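Local atomic coordinates of uncharacterized hypothetical protein (Parabacteroides merdae, PDB entry 4EI0), a protein that is of unknown function and belongs to the DUF4466 family, with antiparallel beta sheets as its main regular structure. Residues Phe38-Ala43 against Phe127-Lys132; Ser52-Val57 against Thr97-Thr102. All coordinates share one frame; numbering follows the deposited sequence. Where two conformers were deposited one is given.

Contact 1: Phe38-Ala43 against Phe127-Lys132; sequences FAYAMA and FSFSVK
Tyr40 lies against Phe129 with one face of its ring over the Phe129 CB. That carbon sits 3.7 Å from the centroid of the Tyr40 ring and 18° off the ring normal, a CH-pi contact. Tyr40 CG stands anti to the backbone N (chi1 -177°), and from there the ring reaches across to the backbone of 127-132. Its OH comes 3.1 Å from Ser130 C and touches Val131 CG1, but its hydrogen bond is to Asn18 OD1. The Phe129 ring leans back to Phe38, where its CZ meets Phe38 CG at 3.6 Å over one face of the Phe38 ring. These two rings are set obliquely. The contact is part of the core of a beta sandwich: strand 35-43 belongs to one antiparallel sheet and strand 124-133 to the other. The segments 38-43 and 127-132 run in roughly the same direction, crossing at -28° with their axes 8.7 Å apart at closest approach. Phe38, Tyr40, Phe127 and Phe129 form an aromatic cluster between the sheets. Phe38 turns its ring edge to the face of Phe127, with the centroids 4.8 Å apart. Farther along the strands, selenium of selenomethionine Met42 rests on Val131 CG2 at 3.5 Å.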
ATOM      1  N   PHE B  38      -9.305  -6.368 -14.733  1.00 44.89           N
ATOM      2  CA  PHE B  38      -9.494  -7.117 -13.490  1.00 41.98           C
ATOM      3  C   PHE B  38      -8.440  -6.629 -12.457  1.00 44.11           C
ATOM      4  O   PHE B  38      -7.345  -6.214 -12.842  1.00 40.87           O
ATOM      5  CB  PHE B  38      -9.333  -8.622 -13.730  1.00 43.07           C
ATOM      6  CG  PHE B  38     -10.389  -9.243 -14.601  1.00 38.08           C
ATOM      7  CD1 PHE B  38     -10.273  -9.217 -15.967  1.00 43.14           C
ATOM      8  CD2 PHE B  38     -11.496  -9.819 -14.047  1.00 45.92           C
ATOM      9  CE1 PHE B  38     -11.248  -9.786 -16.766  1.00 40.64           C
ATOM     10  CE2 PHE B  38     -12.486 -10.378 -14.836  1.00 48.45           C
ATOM     11  CZ  PHE B  38     -12.356 -10.366 -16.199  1.00 42.26           C
ATOM     12  N   ALA B  39      -8.776  -6.679 -11.165  1.00 36.02           N
ATOM     13  CA  ALA B  39      -7.840  -6.380 -10.081  1.00 43.35           C
ATOM     14  C   ALA B  39      -7.689  -7.665  -9.276  1.00 45.43           C
ATOM     15  O   ALA B  39      -8.651  -8.110  -8.656  1.00 43.71           O
ATOM     16  CB  ALA B  39      -8.349  -5.246  -9.205  1.00 36.49           C
ATOM     17  N   TYR B  40      -6.511  -8.287  -9.359  1.00 43.34           N
ATOM     18  CA  TYR B  40      -6.240  -9.600  -8.761  1.00 37.72           C
ATOM     19  C   TYR B  40      -5.390  -9.359  -7.503  1.00 39.61           C
ATOM     20  O   TYR B  40      -4.245  -8.940  -7.619  1.00 42.07           O
ATOM     21  CB  TYR B  40      -5.472 -10.486  -9.696  1.00 44.64           C
ATOM     22  CG  TYR B  40      -5.189 -11.909  -9.213  1.00 47.56           C
ATOM     23  CD1 TYR B  40      -6.150 -12.656  -8.552  1.00 45.86           C
ATOM     24  CD2 TYR B  40      -3.956 -12.514  -9.459  1.00 49.27           C
ATOM     25  CE1 TYR B  40      -5.889 -13.953  -8.114  1.00 43.57           C
ATOM     26  CE2 TYR B  40      -3.692 -13.828  -9.049  1.00 50.88           C
ATOM     27  CZ  TYR B  40      -4.667 -14.546  -8.384  1.00 46.75           C
ATOM     28  OH  TYR B  40      -4.407 -15.853  -7.977  1.00 43.55           O
ATOM     29  N   ALA B  41      -5.981  -9.638  -6.333  1.00 39.13           N
ATOM     30  CA  ALA B  41      -5.358  -9.462  -5.015  1.00 41.16           C
ATOM     31  C   ALA B  41      -4.832 -10.774  -4.498  1.00 42.44           C
ATOM     32  O   ALA B  41      -5.543 -11.785  -4.536  1.00 49.03           O
ATOM     33  CB  ALA B  41      -6.377  -8.908  -4.026  1.00 39.58           C
HETATM   34  N   MSE B  42      -3.623 -10.737  -3.946  1.00 42.56           N
HETATM   35  CA  MSE B  42      -2.955 -11.914  -3.370  1.00 45.72           C
HETATM   36  C   MSE B  42      -2.363 -11.553  -2.022  1.00 45.35           C
HETATM   37  O   MSE B  42      -1.977 -10.420  -1.807  1.00 40.67           O
HETATM   38  CB  MSE B  42      -1.816 -12.367  -4.299  1.00 43.88           C
HETATM   39  CG  MSE B  42      -2.252 -12.636  -5.722  1.00 45.87           C
HETATM   40 SE   MSE B  42      -0.814 -12.413  -6.986  0.75 46.65          SE
HETATM   41  CE  MSE B  42      -1.075 -10.407  -7.032  1.00 42.61           C
ATOM     42  N   ALA B  43      -2.304 -12.498  -1.095  1.00 48.35           N
ATOM     43  CA  ALA B  43      -1.737 -12.215   0.255  1.00 47.29           C
ATOM     44  C   ALA B  43      -1.282 -13.510   0.911  1.00 49.40           C
ATOM     45  O   ALA B  43      -1.929 -14.537   0.755  1.00 48.54           O
ATOM     46  CB  ALA B  43      -2.738 -11.492   1.175  1.00 43.46           C
ATOM     47  N   PHE B 127     -12.247 -16.797 -17.041  1.00 48.25           N
ATOM     48  CA  PHE B 127     -10.887 -16.573 -16.602  1.00 48.64           C
ATOM     49  C   PHE B 127     -10.542 -17.374 -15.339  1.00 58.36           C
ATOM     50  O   PHE B 127     -11.327 -17.433 -14.391  1.00 46.37           O
ATOM     51  CB  PHE B 127     -10.704 -15.102 -16.304  1.00 50.54           C
ATOM     52  CG  PHE B 127     -10.917 -14.214 -17.481  1.00 45.76           C
ATOM     53  CD1 PHE B 127      -9.882 -13.928 -18.337  1.00 48.32           C
ATOM     54  CD2 PHE B 127     -12.168 -13.696 -17.748  1.00 44.57           C
ATOM     55  CE1 PHE B 127     -10.094 -13.141 -19.450  1.00 41.89           C
ATOM     56  CE2 PHE B 127     -12.383 -12.863 -18.849  1.00 46.35           C
ATOM     57  CZ  PHE B 127     -11.331 -12.572 -19.680  1.00 41.30           C
ATOM     58  N   SER B 128      -9.350 -17.956 -15.335  1.00 48.89           N
ATOM     59  CA  SER B 128      -8.803 -18.610 -14.153  1.00 48.15           C
ATOM     60  C   SER B 128      -7.500 -17.951 -13.732  1.00 42.36           C
ATOM     61  O   SER B 128      -6.485 -18.029 -14.441  1.00 45.10           O
ATOM     62  CB  SER B 128      -8.608 -20.098 -14.431  1.00 49.96           C
ATOM     63  OG  SER B 128      -8.114 -20.700 -13.229  1.00 74.96           O
ATOM     64  N   PHE B 129      -7.554 -17.250 -12.607  1.00 41.00           N
ATOM     65  CA  PHE B 129      -6.380 -16.533 -12.043  1.00 48.09           C
ATOM     66  C   PHE B 129      -5.719 -17.439 -11.014  1.00 50.62           C
ATOM     67  O   PHE B 129      -6.416 -18.183 -10.301  1.00 48.93           O
ATOM     68  CB  PHE B 129      -6.782 -15.258 -11.307  1.00 42.37           C
ATOM     69  CG  PHE B 129      -7.405 -14.191 -12.178  1.00 42.73           C
ATOM     70  CD1 PHE B 129      -8.717 -14.277 -12.578  1.00 47.92           C
ATOM     71  CD2 PHE B 129      -6.640 -13.131 -12.652  1.00 45.74           C
ATOM     72  CE1 PHE B 129      -9.277 -13.309 -13.380  1.00 45.56           C
ATOM     73  CE2 PHE B 129      -7.201 -12.168 -13.461  1.00 44.78           C
ATOM     74  CZ  PHE B 129      -8.523 -12.254 -13.822  1.00 48.57           C
ATOM     75  N   SER B 130      -4.394 -17.394 -10.931  1.00 47.12           N
ATOM     76  CA  SER B 130      -3.681 -18.210  -9.926  1.00 46.34           C
ATOM     77  C   SER B 130      -2.387 -17.554  -9.525  1.00 43.72           C
ATOM     78  O   SER B 130      -1.883 -16.635 -10.209  1.00 44.30           O
ATOM     79  CB  SER B 130      -3.415 -19.606 -10.455  1.00 48.56           C
ATOM     80  OG  SER B 130      -2.676 -19.560 -11.656  1.00 49.85           O
ATOM     81  N   VAL B 131      -1.881 -17.979  -8.372  1.00 42.47           N
ATOM     82  CA  VAL B 131      -0.749 -17.365  -7.694  1.00 43.41           C
ATOM     83  C   VAL B 131       0.121 -18.462  -7.046  1.00 48.00           C
ATOM     84  O   VAL B 131      -0.405 -19.466  -6.588  1.00 42.63           O
ATOM     85  CB  VAL B 131      -1.203 -16.315  -6.622  1.00 45.22           C
ATOM     86  CG1 VAL B 131      -2.183 -16.926  -5.615  1.00 49.58           C
ATOM     87  CG2 VAL B 131      -0.007 -15.673  -5.919  1.00 51.11           C
ATOM     88  N   LYS B 132       1.429 -18.247  -7.022  1.00 39.86           N
ATOM     89  CA  LYS B 132       2.384 -19.075  -6.282  1.00 50.59           C
ATOM     90  C   LYS B 132       3.154 -18.206  -5.271  1.00 51.40           C
ATOM     91  O   LYS B 132       3.528 -17.094  -5.601  1.00 45.67           O
ATOM     92  CB  LYS B 132       3.411 -19.696  -7.247  1.00 45.83           C
ATOM     93  CG  LYS B 132       2.835 -20.688  -8.275  1.00 57.19           C
ATOM     94  CD  LYS B 132       3.968 -21.256  -9.160  1.00 67.03           C
ATOM     95  CE  LYS B 132       3.554 -21.742 -10.540  1.00 78.11           C
ATOM     96  NZ  LYS B 132       3.357 -23.210 -10.697  1.00 65.33           N
TER

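Contact 2: Ser52-Val57 against Thr97-Thr102; sequences SSAQVV and TVIDFT
Ala54 and Ile99 bond to each other twice through their backbones. Ala54 N gives to Ile99 O and Ile99 N to Ala54 O, both at 2.9 Å. Val56 and Thr97 form the next hydrogen-bonded pair of this antiparallel pairing. Beyond the regular strand, Phe101 N still reaches Ser52 O at 2.8 Å. Here the donor stands 45° out of the carbonyl plane. A water also donates to Ser52 O and to Phe101 O, so Ser52 O accepts two bonds. At the non-hydrogen-bonded positions the CA-H groups point at carbonyls of adjoining residues; Gln55 CA lies 3.1 Å from Thr97 O, which also accepts from Val56 N.

The side chains alternate between the two faces of the sheet. Ser53, Gln55, Val98 and Asp100 share one face, where Asp100 OD1 comes 3.5 Å from Ser53 CB. Ala54, Val56, Thr97 and Ile99 share the other, and there Ala54 CB touches Ile99 CG2 at 3.8 Å. Phe101 CG lies anti to its own carbonyl carbon (chi1 -73°), which brings the edge of the ring to the backbone of Ser52 and Ser53. Its CD1 is 3.6 Å from Ser53 N. The Phe101 side chain also packs on Ala108 of strand 107-115. A serine in place of Phe101 would probably open a gap beside this backbone and lose the packing on Ala108.

Ser52 and Ser53 both face Lys132 in a classic beta bulge on the 124-133 side. Thr97 OG1 is hydrogen-bonded to Thr92 OG1. Strand 51-58 lies between strands 96-100 and 124-133, while Val56, Thr97 and Ile99 pack on Phe68 of strand 67-75 in the facing sheet.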
ATOM      1  N   SER B  52       5.558 -15.156  -5.355  1.00 37.80           N
ATOM      2  CA  SER B  52       6.509 -15.522  -6.438  1.00 43.39           C
ATOM      3  C   SER B  52       6.067 -15.185  -7.857  1.00 49.74           C
ATOM      4  O   SER B  52       6.867 -14.660  -8.667  1.00 45.14           O
ATOM      5  CB  SER B  52       6.820 -17.023  -6.371  1.00 45.94           C
ATOM      6  OG  SER B  52       7.228 -17.342  -5.027  1.00 52.19           O
ATOM      7  N   SER B  53       4.817 -15.500  -8.171  1.00 49.12           N
ATOM      8  CA  SER B  53       4.290 -15.329  -9.544  1.00 47.44           C
ATOM      9  C   SER B  53       2.779 -15.360  -9.569  1.00 42.19           C
ATOM     10  O   SER B  53       2.134 -15.861  -8.645  1.00 43.08           O
ATOM     11  CB  SER B  53       4.860 -16.373 -10.509  1.00 51.62           C
ATOM     12  OG  SER B  53       4.428 -17.686 -10.177  1.00 46.59           O
ATOM     13  N   ALA B  54       2.226 -14.821 -10.654  1.00 43.90           N
ATOM     14  CA  ALA B  54       0.770 -14.789 -10.875  1.00 45.45           C
ATOM     15  C   ALA B  54       0.494 -15.201 -12.328  1.00 41.70           C
ATOM     16  O   ALA B  54       1.318 -14.985 -13.197  1.00 43.45           O
ATOM     17  CB  ALA B  54       0.242 -13.401 -10.592  1.00 34.97           C
ATOM     18  N   GLN B  55      -0.669 -15.765 -12.585  1.00 38.76           N
ATOM     19  CA  GLN B  55      -1.006 -16.189 -13.900  1.00 40.51           C
ATOM     20  C   GLN B  55      -2.496 -16.055 -14.163  1.00 47.13           C
ATOM     21  O   GLN B  55      -3.280 -16.118 -13.234  1.00 40.89           O
ATOM     22  CB  GLN B  55      -0.552 -17.665 -14.029  1.00 44.67           C
ATOM     23  CG  GLN B  55      -1.127 -18.400 -15.168  1.00 45.99           C
ATOM     24  CD  GLN B  55      -0.632 -19.815 -15.229  1.00 44.49           C
ATOM     25  OE1 GLN B  55       0.533 -20.078 -15.474  1.00 55.38           O
ATOM     26  NE2 GLN B  55      -1.544 -20.747 -15.044  1.00 49.17           N
ATOM     27  N   VAL B  56      -2.886 -15.802 -15.413  1.00 40.00           N
ATOM     28  CA  VAL B  56      -4.305 -15.883 -15.798  1.00 38.78           C
ATOM     29  C   VAL B  56      -4.389 -16.695 -17.075  1.00 41.61           C
ATOM     30  O   VAL B  56      -3.564 -16.503 -18.005  1.00 42.36           O
ATOM     31  CB  VAL B  56      -4.957 -14.574 -16.144  1.00 44.85           C
ATOM     32  CG1 VAL B  56      -6.458 -14.718 -15.941  1.00 44.33           C
ATOM     33  CG2 VAL B  56      -4.380 -13.468 -15.368  1.00 49.57           C
ATOM     34  N   VAL B  57      -5.331 -17.624 -17.100  1.00 45.74           N
ATOM     35  CA  VAL B  57      -5.653 -18.410 -18.288  1.00 45.94           C
ATOM     36  C   VAL B  57      -7.043 -17.938 -18.710  1.00 44.00           C
ATOM     37  O   VAL B  57      -7.976 -18.025 -17.941  1.00 44.27           O
ATOM     38  CB  VAL B  57      -5.661 -19.936 -17.974  1.00 46.75           C
ATOM     39  CG1 VAL B  57      -6.140 -20.729 -19.193  1.00 48.55           C
ATOM     40  CG2 VAL B  57      -4.278 -20.430 -17.520  1.00 41.25           C
ATOM     41  N   THR B  97      -1.227 -15.770 -19.483  1.00 41.42           N
ATOM     42  CA  THR B  97      -0.401 -14.627 -19.135  1.00 39.45           C
ATOM     43  C   THR B  97       0.274 -14.929 -17.793  1.00 41.31           C
ATOM     44  O   THR B  97      -0.403 -15.277 -16.854  1.00 40.41           O
ATOM     45  CB  THR B  97      -1.246 -13.358 -19.013  1.00 39.92           C
ATOM     46  OG1 THR B  97      -1.869 -13.065 -20.268  1.00 41.81           O
ATOM     47  CG2 THR B  97      -0.393 -12.174 -18.505  1.00 38.34           C
ATOM     48  N   VAL B  98       1.593 -14.804 -17.722  1.00 42.59           N
ATOM     49  CA  VAL B  98       2.318 -15.053 -16.480  0.50 38.50           C
ATOM     50  C   VAL B  98       3.147 -13.837 -16.159  1.00 37.43           C
ATOM     51  O   VAL B  98       3.640 -13.128 -17.064  1.00 40.09           O
ATOM     52  CB  VAL B  98       3.202 -16.307 -16.594  0.50 45.37           C
ATOM     53  CG1 VAL B  98       4.334 -16.070 -17.588  0.50 35.35           C
ATOM     54  CG2 VAL B  98       3.698 -16.737 -15.216  0.50 53.34           C
ATOM     55  N   ILE B  99       3.288 -13.567 -14.872  1.00 43.70           N
ATOM     56  CA  ILE B  99       4.137 -12.479 -14.421  1.00 40.38           C
ATOM     57  C   ILE B  99       4.868 -12.939 -13.133  1.00 41.38           C
ATOM     58  O   ILE B  99       4.269 -13.603 -12.290  1.00 40.22           O
ATOM     59  CB  ILE B  99       3.336 -11.199 -14.183  1.00 40.97           C
ATOM     60  CG1 ILE B  99       4.289 -10.018 -14.026  1.00 46.44           C
ATOM     61  CG2 ILE B  99       2.427 -11.404 -12.974  1.00 37.46           C
ATOM     62  CD1 ILE B  99       3.616  -8.657 -14.070  1.00 42.13           C
ATOM     63  N   ASP B 100       6.142 -12.576 -13.024  1.00 42.03           N
ATOM     64  CA  ASP B 100       7.002 -12.962 -11.885  1.00 46.76           C
ATOM     65  C   ASP B 100       7.233 -11.791 -10.981  1.00 52.46           C
ATOM     66  O   ASP B 100       7.543 -10.689 -11.468  1.00 44.79           O
ATOM     67  CB  ASP B 100       8.380 -13.405 -12.363  1.00 48.37           C
ATOM     68  CG  ASP B 100       8.379 -14.785 -12.972  1.00 55.49           C
ATOM     69  OD1 ASP B 100       7.566 -15.603 -12.561  1.00 59.97           O
ATOM     70  OD2 ASP B 100       9.196 -15.049 -13.861  1.00 92.07           O
ATOM     71  N   PHE B 101       7.168 -12.027  -9.666  1.00 46.11           N
ATOM     72  CA  PHE B 101       7.548 -10.977  -8.742  1.00 42.22           C
ATOM     73  C   PHE B 101       9.080 -10.918  -8.670  1.00 49.91           C
ATOM     74  O   PHE B 101       9.724 -11.928  -8.565  1.00 47.30           O
ATOM     75  CB  PHE B 101       6.953 -11.242  -7.373  1.00 45.02           C
ATOM     76  CG  PHE B 101       5.485 -10.995  -7.300  1.00 40.54           C
ATOM     77  CD1 PHE B 101       4.602 -11.954  -7.700  1.00 42.15           C
ATOM     78  CD2 PHE B 101       5.002  -9.822  -6.763  1.00 45.06           C
ATOM     79  CE1 PHE B 101       3.261 -11.735  -7.635  1.00 42.09           C
ATOM     80  CE2 PHE B 101       3.658  -9.577  -6.721  1.00 44.84           C
ATOM     81  CZ  PHE B 101       2.781 -10.532  -7.139  1.00 43.82           C
ATOM     82  N   THR B 102       9.659  -9.733  -8.733  1.00 44.48           N
ATOM     83  CA  THR B 102      11.105  -9.563  -8.542  1.00 43.80           C
ATOM     84  C   THR B 102      11.357  -8.796  -7.254  1.00 44.03           C
ATOM     85  O   THR B 102      12.481  -8.522  -6.951  1.00 44.24           O
ATOM     86  CB  THR B 102      11.734  -8.822  -9.742  1.00 53.03           C
ATOM     87  OG1 THR B 102      10.935  -7.661 -10.012  1.00 45.82           O
ATOM     88  CG2 THR B 102      11.715  -9.750 -11.004  1.00 47.06           C
TER
HETATM   89  O   HOH W   1       9.543 -14.880  -8.225  1.00 61.98           O

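In the fold
Contact 1 joins the two sheets of the sandwich, and contact 2 pairs neighbouring strands within one of them. Their centres lie 9 Å apart. Strand 124-133 links the two, because it runs beside strand 51-58. Ser130 O is 2.8 Å from Gln55 N, and Lys132 O is the same distance from Ser52 N; both are probable hydrogen bonds. Apolar atoms also meet: Phe129 CD2 touches Val56 CG2 at 3.5 Å, so the apolar interior around the aromatic cluster of contact 1 extends to Val56, on the inward face of contact 2. Along the chain, contact 2 is nested inside the loop closed by contact 1, and strand 51-58 directly follows strand 35-43.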